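Local coordinates for peptidoglycan glycosyltransferase (Atopobium parvulum, PDB 4OVD), which is a penicillin-binding protein of the peptidoglycan glycosyltransferase and D,D-transpeptidase class, with a dimerisation domain and a penicillin-binding transpeptidase domain, at residues L323-D327 with N328-D332; S281-K285 with L286-I290; A357-E360 with T361-G365; A480-G484 with Y485-G489. All coordinates share one frame; numbering follows the deposited sequence.

Interaction 1: L323-D327 with N328-D332; sequences LQVGD and NKVTD
A two-stranded antiparallel beta hairpin of the transpeptidase domain is closed here, with Val325 facing Asn328 across a type II' turn. Strand 322-325 leads in and strand 328-331 leads out. Gly326 takes the first corner of the turn with positive phi (65°), a conformation easiest for a residue without a side chain. Asn328 N donates to Val325 O at a long 3.3 Å and meets the carbonyl from above its plane. The return bond, Val325 N to Asn328 O, is 2.8 Å and nearly in line with the C=O bond. Two pairs along, beyond Gln324 and Lys329, Leu323 and Val330 are also hydrogen-bonded. Val330 N lies 2.6 Å from Leu323 O, and Leu323 N lies 2.9 Å from Val330 O. Gln324 and Lys329 form a non-hydrogen-bonded pair with their side chains on the other face. Between the strands, CA of Lys329 makes a CA-H...O contact with Leu323 O at 3.3 Å.

On the face that also carries Asn328, the apolar Leu323, Val325 and Val330 stand together. Leu323 touches Val354 and Ala357 of helix 353-364, and Val330 touches Asn353. Val325 and Val330 cross at about a right angle. CG2 of Val330 stands anti to its carbonyl carbon and meets both methyls of Val325. It is 3.6 Å from Val325 CG1 and only 3.2 Å from Val325 CG2, tighter than usual van der Waals contact.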
loop_
_atom_site.group_PDB
_atom_site.type_symbol
_atom_site.label_atom_id
_atom_site.label_comp_id
_atom_site.label_asym_id
_atom_site.label_seq_id
_atom_site.Cartn_x
_atom_site.Cartn_y
_atom_site.Cartn_z
ATOM N N LEU A 323 1.045 -17.912 24.694
ATOM C CA LEU A 323 -0.035 -18.817 24.330
ATOM C C LEU A 323 0.506 -19.849 23.361
ATOM O O LEU A 323 1.277 -19.502 22.473
ATOM C CB LEU A 323 -1.161 -18.038 23.630
ATOM C CG LEU A 323 -2.444 -18.774 23.191
ATOM C CD1 LEU A 323 -3.201 -19.443 24.331
ATOM C CD2 LEU A 323 -3.393 -17.810 22.494
ATOM N N GLN A 324 0.109 -21.109 23.530
ATOM C CA GLN A 324 0.513 -22.177 22.621
ATOM C C GLN A 324 -0.438 -22.136 21.406
ATOM O O GLN A 324 -1.656 -22.203 21.561
ATOM C CB GLN A 324 0.397 -23.538 23.328
ATOM C CG GLN A 324 0.778 -24.774 22.507
ATOM C CD GLN A 324 2.279 -24.895 22.204
ATOM O OE1 GLN A 324 2.677 -25.556 21.235
ATOM N NE2 GLN A 324 3.112 -24.253 23.022
ATOM N N VAL A 325 0.120 -21.972 20.213
ATOM C CA VAL A 325 -0.660 -22.000 18.953
ATOM C C VAL A 325 -0.040 -23.081 18.097
ATOM O O VAL A 325 1.112 -22.945 17.643
ATOM C CB VAL A 325 -0.629 -20.677 18.168
ATOM C CG1 VAL A 325 -1.333 -19.584 18.973
ATOM C CG2 VAL A 325 0.806 -20.297 17.817
ATOM N N GLY A 326 -0.795 -24.148 17.864
ATOM C CA GLY A 326 -0.256 -25.289 17.145
ATOM C C GLY A 326 0.822 -25.811 18.091
ATOM O O GLY A 326 0.564 -25.978 19.282
ATOM N N ASP A 327 2.054 -25.953 17.609
ATOM C CA ASP A 327 3.132 -26.480 18.461
ATOM C C ASP A 327 4.235 -25.502 18.819
ATOM O O ASP A 327 5.289 -25.908 19.279
ATOM C CB ASP A 327 3.690 -27.751 17.833
ATOM C CG ASP A 327 2.627 -28.827 17.712
ATOM O OD1 ASP A 327 1.613 -28.734 18.446
ATOM O OD2 ASP A 327 2.772 -29.745 16.892
ATOM N N ASN A 328 3.952 -24.212 18.660
ATOM C CA ASN A 328 4.880 -23.139 18.982
ATOM C C ASN A 328 4.163 -22.160 19.884
ATOM O O ASN A 328 2.927 -22.080 19.867
ATOM C CB ASN A 328 5.363 -22.422 17.721
ATOM C CG ASN A 328 6.426 -23.202 16.973
ATOM O OD1 ASN A 328 6.683 -24.375 17.252
ATOM N ND2 ASN A 328 7.071 -22.537 16.029
ATOM N N LYS A 329 4.929 -21.408 20.662
ATOM C CA LYS A 329 4.321 -20.489 21.591
ATOM C C LYS A 329 4.314 -19.078 20.994
ATOM O O LYS A 329 5.148 -18.743 20.163
ATOM C CB LYS A 329 5.016 -20.581 22.953
ATOM C CG LYS A 329 6.471 -20.156 22.965
ATOM C CD LYS A 329 7.160 -20.413 24.304
ATOM C CE LYS A 329 7.378 -21.899 24.590
ATOM N NZ LYS A 329 8.164 -22.148 25.840
ATOM N N VAL A 330 3.289 -18.294 21.294
ATOM C CA VAL A 330 3.239 -16.910 20.835
ATOM C C VAL A 330 3.568 -16.133 22.098
ATOM O O VAL A 330 3.139 -16.507 23.194
ATOM C CB VAL A 330 1.868 -16.571 20.278
ATOM C CG1 VAL A 330 1.736 -15.088 19.885
ATOM C CG2 VAL A 330 1.619 -17.444 19.086
ATOM N N THR A 331 4.362 -15.081 21.940
ATOM C CA THR A 331 4.766 -14.219 23.021
ATOM C C THR A 331 4.765 -12.745 22.594
ATOM O O THR A 331 4.721 -12.426 21.430
ATOM C CB THR A 331 6.223 -14.500 23.479
ATOM O OG1 THR A 331 7.099 -14.374 22.343
ATOM C CG2 THR A 331 6.372 -15.843 24.103
ATOM N N ASP A 332 4.753 -11.875 23.585
ATOM C CA ASP A 332 4.867 -10.442 23.431
ATOM C C ASP A 332 6.283 -10.030 24.013
ATOM O O ASP A 332 6.712 -10.520 25.086
ATOM C CB ASP A 332 3.807 -9.712 24.321
ATOM C CG ASP A 332 2.331 -9.873 23.835
ATOM O OD1 ASP A 332 2.206 -10.267 22.679
ATOM O OD2 ASP A 332 1.319 -9.535 24.595
#

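Interaction 2: S281-K285 with L286-I290; sequences SLNLK and LVSSI
The chain passes from an extended stretch at Asn283 and Leu284 into a single short helix, 285-288, with Leu284 at the N-cap position. Leu284 O takes two backbone bonds. Ser288 N comes nearly head-on at 3.1 Å, while Val287 N lies above the carbonyl plane at 3.0 Å. Lys285 O then receives Ser289 N at 2.8 Å, and Ser289 is the first residue to leave helical angles.

The Ser288 hydroxyl turns back over this first turn. Its OG sits between the backbone N and the carbonyl carbon (chi1 58°), which brings it 3.0 Å from Leu284 O and 3.6 Å from Asn283 CB. A water is hydrogen-bonded to Ser288 OG and also accepts from Leu284 N at 3.1 Å. It thus links the amide before the helix to the hydroxyl at its end. This helix opening belongs to the transpeptidase domain and lies against its antiparallel sheet, where Lys285 and Leu286 touch Ser249 of strand 248-253.

On another side of the turn, Leu284 CD1 meets Val287 CG2 at 3.9 Å, the two side chains crossing at a slant. Leu284 also packs on Gln162 and Ile163 of helix 161-164. The Lys285 chain runs extended beyond CG, and its NZ bonds to Tyr266 O. Near its root, CG of Lys285 touches Ser289 OG at 3.8 Å.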
loop_
_atom_site.group_PDB
_atom_site.type_symbol
_atom_site.label_atom_id
_atom_site.label_comp_id
_atom_site.label_asym_id
_atom_site.label_seq_id
_atom_site.Cartn_x
_atom_site.Cartn_y
_atom_site.Cartn_z
ATOM N N SER A 281 14.719 -1.737 -10.325
ATOM C CA SER A 281 14.242 -0.467 -9.718
ATOM C C SER A 281 12.944 0.038 -10.368
ATOM O O SER A 281 12.336 0.989 -9.887
ATOM C CB SER A 281 15.297 0.633 -9.839
ATOM O OG SER A 281 15.392 1.092 -11.187
ATOM N N LEU A 282 12.547 -0.580 -11.482
ATOM C CA LEU A 282 11.330 -0.230 -12.207
ATOM C C LEU A 282 10.018 -0.773 -11.629
ATOM O O LEU A 282 8.923 -0.418 -12.081
ATOM C CB LEU A 282 11.445 -0.724 -13.650
ATOM C CG LEU A 282 12.651 -0.136 -14.381
ATOM C CD1 LEU A 282 12.745 -0.753 -15.758
ATOM C CD2 LEU A 282 12.547 1.369 -14.464
ATOM N N ASN A 283 10.125 -1.682 -10.690
ATOM C CA ASN A 283 8.955 -2.197 -10.038
ATOM C C ASN A 283 8.565 -1.284 -8.882
ATOM O O ASN A 283 9.394 -0.551 -8.380
ATOM C CB ASN A 283 9.309 -3.497 -9.357
ATOM C CG ASN A 283 9.680 -4.575 -10.334
ATOM O OD1 ASN A 283 8.947 -4.840 -11.298
ATOM N ND2 ASN A 283 10.799 -5.240 -10.067
ATOM N N LEU A 284 7.302 -1.336 -8.476
ATOM C CA LEU A 284 6.886 -0.695 -7.237
ATOM C C LEU A 284 6.808 -1.872 -6.297
ATOM O O LEU A 284 5.933 -2.785 -6.446
ATOM C CB LEU A 284 5.484 -0.098 -7.262
ATOM C CG LEU A 284 5.219 1.341 -7.417
ATOM C CD1 LEU A 284 3.721 1.508 -7.175
ATOM C CD2 LEU A 284 6.052 2.053 -6.363
ATOM N N LYS A 285 7.656 -1.881 -5.304
ATOM C CA LYS A 285 7.660 -2.993 -4.358
ATOM C C LYS A 285 6.310 -3.217 -3.697
ATOM O O LYS A 285 5.937 -4.351 -3.462
ATOM C CB LYS A 285 8.762 -2.816 -3.328
ATOM C CG LYS A 285 10.152 -2.968 -3.933
ATOM C CD LYS A 285 11.235 -2.832 -2.875
ATOM C CE LYS A 285 12.567 -3.290 -3.474
ATOM N NZ LYS A 285 13.653 -2.944 -2.544
ATOM N N LEU A 286 5.592 -2.145 -3.369
ATOM C CA LEU A 286 4.237 -2.276 -2.786
ATOM C C LEU A 286 3.281 -3.186 -3.482
ATOM O O LEU A 286 2.283 -3.614 -2.917
ATOM C CB LEU A 286 3.529 -0.922 -2.845
ATOM C CG LEU A 286 4.149 0.080 -1.919
ATOM C CD1 LEU A 286 3.662 1.450 -2.237
ATOM C CD2 LEU A 286 3.768 -0.303 -0.509
ATOM N N VAL A 287 3.451 -3.261 -4.766
ATOM C CA VAL A 287 2.634 -4.062 -5.690
ATOM C C VAL A 287 3.156 -5.413 -6.020
ATOM O O VAL A 287 2.424 -6.446 -6.090
ATOM C CB VAL A 287 2.558 -3.236 -7.023
ATOM C CG1 VAL A 287 1.822 -3.966 -8.079
ATOM C CG2 VAL A 287 1.849 -1.906 -6.751
ATOM N N SER A 288 4.432 -5.445 -6.329
ATOM C CA SER A 288 5.008 -6.676 -6.767
ATOM C C SER A 288 5.856 -7.428 -5.785
ATOM O O SER A 288 6.267 -8.484 -6.116
ATOM C CB SER A 288 5.795 -6.390 -8.057
ATOM O OG SER A 288 6.742 -5.405 -7.744
ATOM N N SER A 289 6.211 -6.913 -4.620
ATOM C CA SER A 289 6.959 -7.781 -3.683
ATOM C C SER A 289 6.013 -8.182 -2.551
ATOM O O SER A 289 5.046 -7.461 -2.229
ATOM C CB SER A 289 8.174 -7.025 -3.109
ATOM O OG SER A 289 8.964 -6.586 -4.167
ATOM N N ILE A 290 6.274 -9.327 -1.945
ATOM C CA ILE A 290 5.433 -9.850 -0.868
ATOM C C ILE A 290 6.281 -9.997 0.371
ATOM O O ILE A 290 7.509 -10.194 0.299
ATOM C CB ILE A 290 4.766 -11.172 -1.184
ATOM C CG1 ILE A 290 5.772 -12.298 -1.349
ATOM C CG2 ILE A 290 3.895 -11.050 -2.466
ATOM C CD1 ILE A 290 5.039 -13.635 -1.637
HETATM O O HOH W 1 5.594 -3.523 -9.835
#

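Interaction 3: A357-E360 with T361-G365; sequences AFLE and TQLIG
Residues 357-364 form the last turns of helix 353-364, which widens into a pi-type turn before Gly365. Gln362 N still bonds to Phe358 O in the alpha pattern. Leu359 O is shared by Leu363 N at 2.9 Å and Ile364 N at 3.0 Å. Gly365 N then reaches back five residues to Glu360 O at 2.8 Å. Gly365 leaves the helix with positive phi (94°), at backbone angles that suit a residue without a side chain.

Thr361 folds its hydroxyl back on the preceding turn. With chi1 at 59°, OG1 is turned toward the helix backbone and donates to Ala357 O at 2.8 Å. Thr361 N bonds to the same oxygen from the opposite face of the carbonyl plane. One residue on, Gln362 lays its CG over a face of the Phe358 ring. This CH-pi contact measures 4.0 Å from CG to the ring centroid, offset toward the rim. Leu359 CD2 meets Leu363 CD1 at 3.6 Å. Both leucines also pack on Phe311 and on Phe317 of strand 316-319.

Glu360 OE2 lies near Asp366 OD1, so the closeness of two acids would probably raise the proton affinity of one of them. The threonine hydroxyl has its proton committed to the helix, so Thr361 satisfies its own donor although its side chain stands on an exposed position.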
loop_
_atom_site.group_PDB
_atom_site.type_symbol
_atom_site.label_atom_id
_atom_site.label_comp_id
_atom_site.label_asym_id
_atom_site.label_seq_id
_atom_site.Cartn_x
_atom_site.Cartn_y
_atom_site.Cartn_z
ATOM N N ALA A 357 -3.884 -13.516 18.934
ATOM C CA ALA A 357 -4.053 -14.983 18.716
ATOM C C ALA A 357 -5.168 -15.481 19.619
ATOM O O ALA A 357 -5.855 -16.431 19.290
ATOM C CB ALA A 357 -2.786 -15.720 19.052
ATOM N N PHE A 358 -5.274 -14.926 20.810
ATOM C CA PHE A 358 -6.329 -15.304 21.708
ATOM C C PHE A 358 -7.678 -14.958 21.074
ATOM O O PHE A 358 -8.624 -15.796 21.020
ATOM C CB PHE A 358 -6.182 -14.569 23.031
ATOM C CG PHE A 358 -7.356 -14.721 23.924
ATOM C CD1 PHE A 358 -8.418 -13.823 23.835
ATOM C CD2 PHE A 358 -7.392 -15.706 24.904
ATOM C CE1 PHE A 358 -9.529 -13.946 24.654
ATOM C CE2 PHE A 358 -8.502 -15.816 25.735
ATOM C CZ PHE A 358 -9.590 -14.943 25.582
ATOM N N LEU A 359 -7.754 -13.757 20.517
ATOM C CA LEU A 359 -9.038 -13.327 19.933
ATOM C C LEU A 359 -9.443 -14.239 18.816
ATOM O O LEU A 359 -10.572 -14.717 18.757
ATOM C CB LEU A 359 -8.966 -11.896 19.442
ATOM C CG LEU A 359 -8.856 -10.787 20.495
ATOM C CD1 LEU A 359 -8.773 -9.479 19.754
ATOM C CD2 LEU A 359 -10.066 -10.816 21.423
ATOM N N GLU A 360 -8.517 -14.540 17.935
ATOM C CA GLU A 360 -8.850 -15.404 16.794
ATOM C C GLU A 360 -9.150 -16.786 17.225
ATOM O O GLU A 360 -10.021 -17.409 16.641
ATOM C CB GLU A 360 -7.717 -15.441 15.759
ATOM C CG GLU A 360 -8.048 -16.054 14.394
ATOM C CD GLU A 360 -8.191 -17.557 14.388
ATOM O OE1 GLU A 360 -7.533 -18.210 15.215
ATOM O OE2 GLU A 360 -8.898 -18.068 13.480
ATOM N N THR A 361 -8.400 -17.321 18.174
ATOM C CA THR A 361 -8.626 -18.723 18.502
ATOM C C THR A 361 -9.824 -18.952 19.413
ATOM O O THR A 361 -10.502 -19.908 19.245
ATOM C CB THR A 361 -7.390 -19.413 19.126
ATOM O OG1 THR A 361 -7.038 -18.724 20.305
ATOM C CG2 THR A 361 -6.175 -19.428 18.163
ATOM N N GLN A 362 -10.084 -18.073 20.372
ATOM C CA GLN A 362 -11.179 -18.272 21.308
ATOM C C GLN A 362 -12.477 -17.615 20.911
ATOM O O GLN A 362 -13.520 -18.032 21.367
ATOM C CB GLN A 362 -10.781 -17.694 22.657
ATOM C CG GLN A 362 -9.499 -18.309 23.208
ATOM C CD GLN A 362 -9.662 -19.790 23.510
ATOM O OE1 GLN A 362 -8.866 -20.628 23.084
ATOM N NE2 GLN A 362 -10.749 -20.119 24.156
ATOM N N LEU A 363 -12.433 -16.556 20.113
ATOM C CA LEU A 363 -13.662 -15.858 19.790
ATOM C C LEU A 363 -14.033 -15.890 18.325
ATOM O O LEU A 363 -15.181 -16.110 18.028
ATOM C CB LEU A 363 -13.539 -14.405 20.200
ATOM C CG LEU A 363 -13.199 -14.244 21.694
ATOM C CD1 LEU A 363 -12.964 -12.795 22.014
ATOM C CD2 LEU A 363 -14.358 -14.791 22.521
ATOM N N ILE A 364 -13.089 -15.609 17.415
ATOM C CA ILE A 364 -13.467 -15.522 15.995
ATOM C C ILE A 364 -13.628 -16.893 15.407
ATOM O O ILE A 364 -14.684 -17.205 14.828
ATOM C CB ILE A 364 -12.483 -14.680 15.184
ATOM C CG1 ILE A 364 -12.220 -13.331 15.908
ATOM C CG2 ILE A 364 -12.965 -14.497 13.740
ATOM C CD1 ILE A 364 -11.108 -12.495 15.289
ATOM N N GLY A 365 -12.601 -17.724 15.504
ATOM C CA GLY A 365 -12.723 -19.052 14.937
ATOM C C GLY A 365 -12.144 -18.911 13.548
ATOM O O GLY A 365 -12.232 -17.849 12.923
#

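Interaction 4: A480-G484 with Y485-G489; sequences AGIYG and YTVAG
Ala480 begins the segment with its CB directed at the returning chain, and its carbonyl O is 4.1 Å from Val487 CG1. Its methyl also packs on Ala543 and Phe546 of helix 542-556. Beyond Gly481, Ile482 supplies the main apolar contacts. Its CG2 stands anti to the backbone N and meets Tyr485 CD1 at 3.7 Å, the two side chains crossing on the slant. The other branch carries CD1 to Val487 CG2 at 4.1 Å, and these side chains cross at about a right angle.

Ile482 also opens a type II beta turn that ends at Tyr485. The turn brings the chain from the loop after helix 458-474 to strand 487-495, an outer strand of the five-stranded antiparallel sheet in the transpeptidase domain. Tyr483 follows, and its carbonyl O comes to the edge of the Tyr485 ring, 3.5 Å from CD1. Gly484 takes the third turn position with positive phi (89°).

Tyr485 N closes the turn with a bond to Ile482 O at 3.0 Å. A water accepts from Ile482 N and donates to Tyr485 O, bridging the two ends of the turn. Tyr485 OH bonds to Ile559 O, which ties the turn to the C-terminal end of the modelled chain.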
loop_
_atom_site.group_PDB
_atom_site.type_symbol
_atom_site.label_atom_id
_atom_site.label_comp_id
_atom_site.label_asym_id
_atom_site.label_seq_id
_atom_site.Cartn_x
_atom_site.Cartn_y
_atom_site.Cartn_z
ATOM N N ALA A 480 3.979 9.188 15.093
ATOM C CA ALA A 480 3.296 9.460 13.823
ATOM C C ALA A 480 2.358 10.637 13.999
ATOM O O ALA A 480 1.848 11.181 13.025
ATOM C CB ALA A 480 2.535 8.254 13.339
ATOM N N GLY A 481 2.107 11.065 15.231
ATOM C CA GLY A 481 1.227 12.222 15.441
ATOM C C GLY A 481 1.687 13.483 14.724
ATOM O O GLY A 481 2.859 13.693 14.519
ATOM N N ILE A 482 0.744 14.318 14.306
ATOM C CA ILE A 482 1.073 15.538 13.591
ATOM C C ILE A 482 0.258 16.657 14.235
ATOM O O ILE A 482 -0.994 16.610 14.257
ATOM C CB ILE A 482 0.691 15.504 12.089
ATOM C CG1 ILE A 482 1.312 14.279 11.361
ATOM C CG2 ILE A 482 1.138 16.807 11.433
ATOM C CD1 ILE A 482 0.637 13.992 10.037
ATOM N N TYR A 483 0.976 17.652 14.751
ATOM C CA TYR A 483 0.374 18.793 15.420
ATOM C C TYR A 483 -0.741 19.413 14.572
ATOM O O TYR A 483 -0.501 19.737 13.421
ATOM C CB TYR A 483 1.443 19.846 15.707
ATOM C CG TYR A 483 0.845 20.988 16.489
ATOM C CD1 TYR A 483 0.367 20.790 17.791
ATOM C CD2 TYR A 483 0.712 22.251 15.915
ATOM C CE1 TYR A 483 -0.211 21.843 18.504
ATOM C CE2 TYR A 483 0.151 23.302 16.618
ATOM C CZ TYR A 483 -0.309 23.092 17.905
ATOM O OH TYR A 483 -0.855 24.158 18.563
ATOM N N GLY A 484 -1.941 19.554 15.146
ATOM C CA GLY A 484 -3.122 20.129 14.461
ATOM C C GLY A 484 -4.021 19.147 13.686
ATOM O O GLY A 484 -5.072 19.532 13.167
ATOM N N TYR A 485 -3.649 17.861 13.616
ATOM C CA TYR A 485 -4.453 16.904 12.869
ATOM C C TYR A 485 -4.798 15.696 13.685
ATOM O O TYR A 485 -4.206 15.441 14.692
ATOM C CB TYR A 485 -3.657 16.433 11.651
ATOM C CG TYR A 485 -3.341 17.516 10.635
ATOM C CD1 TYR A 485 -2.219 18.325 10.751
ATOM C CD2 TYR A 485 -4.159 17.691 9.532
ATOM C CE1 TYR A 485 -1.953 19.301 9.800
ATOM C CE2 TYR A 485 -3.902 18.635 8.595
ATOM C CZ TYR A 485 -2.809 19.443 8.736
ATOM O OH TYR A 485 -2.611 20.358 7.766
ATOM N N THR A 486 -5.765 14.925 13.246
ATOM C CA THR A 486 -6.095 13.664 13.922
ATOM C C THR A 486 -5.473 12.600 13.071
ATOM O O THR A 486 -5.557 12.697 11.892
ATOM C CB THR A 486 -7.605 13.402 13.982
ATOM O OG1 THR A 486 -8.217 14.372 14.817
ATOM C CG2 THR A 486 -7.866 12.038 14.554
ATOM N N VAL A 487 -4.757 11.664 13.664
ATOM C CA VAL A 487 -4.106 10.556 12.933
ATOM C C VAL A 487 -4.525 9.261 13.590
ATOM O O VAL A 487 -4.390 9.100 14.794
ATOM C CB VAL A 487 -2.579 10.691 12.959
ATOM C CG1 VAL A 487 -1.852 9.494 12.322
ATOM C CG2 VAL A 487 -2.196 11.976 12.293
ATOM N N ALA A 488 -5.142 8.385 12.804
ATOM C CA ALA A 488 -5.509 7.070 13.270
ATOM C C ALA A 488 -4.529 6.148 12.506
ATOM O O ALA A 488 -4.404 6.255 11.301
ATOM C CB ALA A 488 -6.917 6.767 12.859
ATOM N N GLY A 489 -3.788 5.315 13.192
ATOM C CA GLY A 489 -2.891 4.474 12.490
ATOM C C GLY A 489 -2.414 3.271 13.258
ATOM O O GLY A 489 -2.831 3.028 14.377
HETATM O O HOH W 2 -1.876 13.688 15.303
#

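All four contacts are local and lie in the transpeptidase domain, and each mixes buried with more open residues. Interactions 1 and 3 are neighbours. Leu323 CD2 of the hairpin packs 3.8 Å from Phe358 N of the helix, and Val325 CG1 meets Ala357 CB. Interactions 2 and 4 sit apart, yet both adjoin the five-stranded sheet: interaction 2 touches strand 248-253, and interaction 4 runs into strand 487-495. Interaction 2 lies nearest the centre of the chain, its centre about 10 Å away, against 29 Å for interaction 1. Water bridges appear in interactions 2 and 4. A threonine hydroxyl bonds back to helix backbone in interaction 3, and a serine hydroxyl lies close to the N-cap carbonyl in interaction 2, whereas paired strand amides dominate interaction 1.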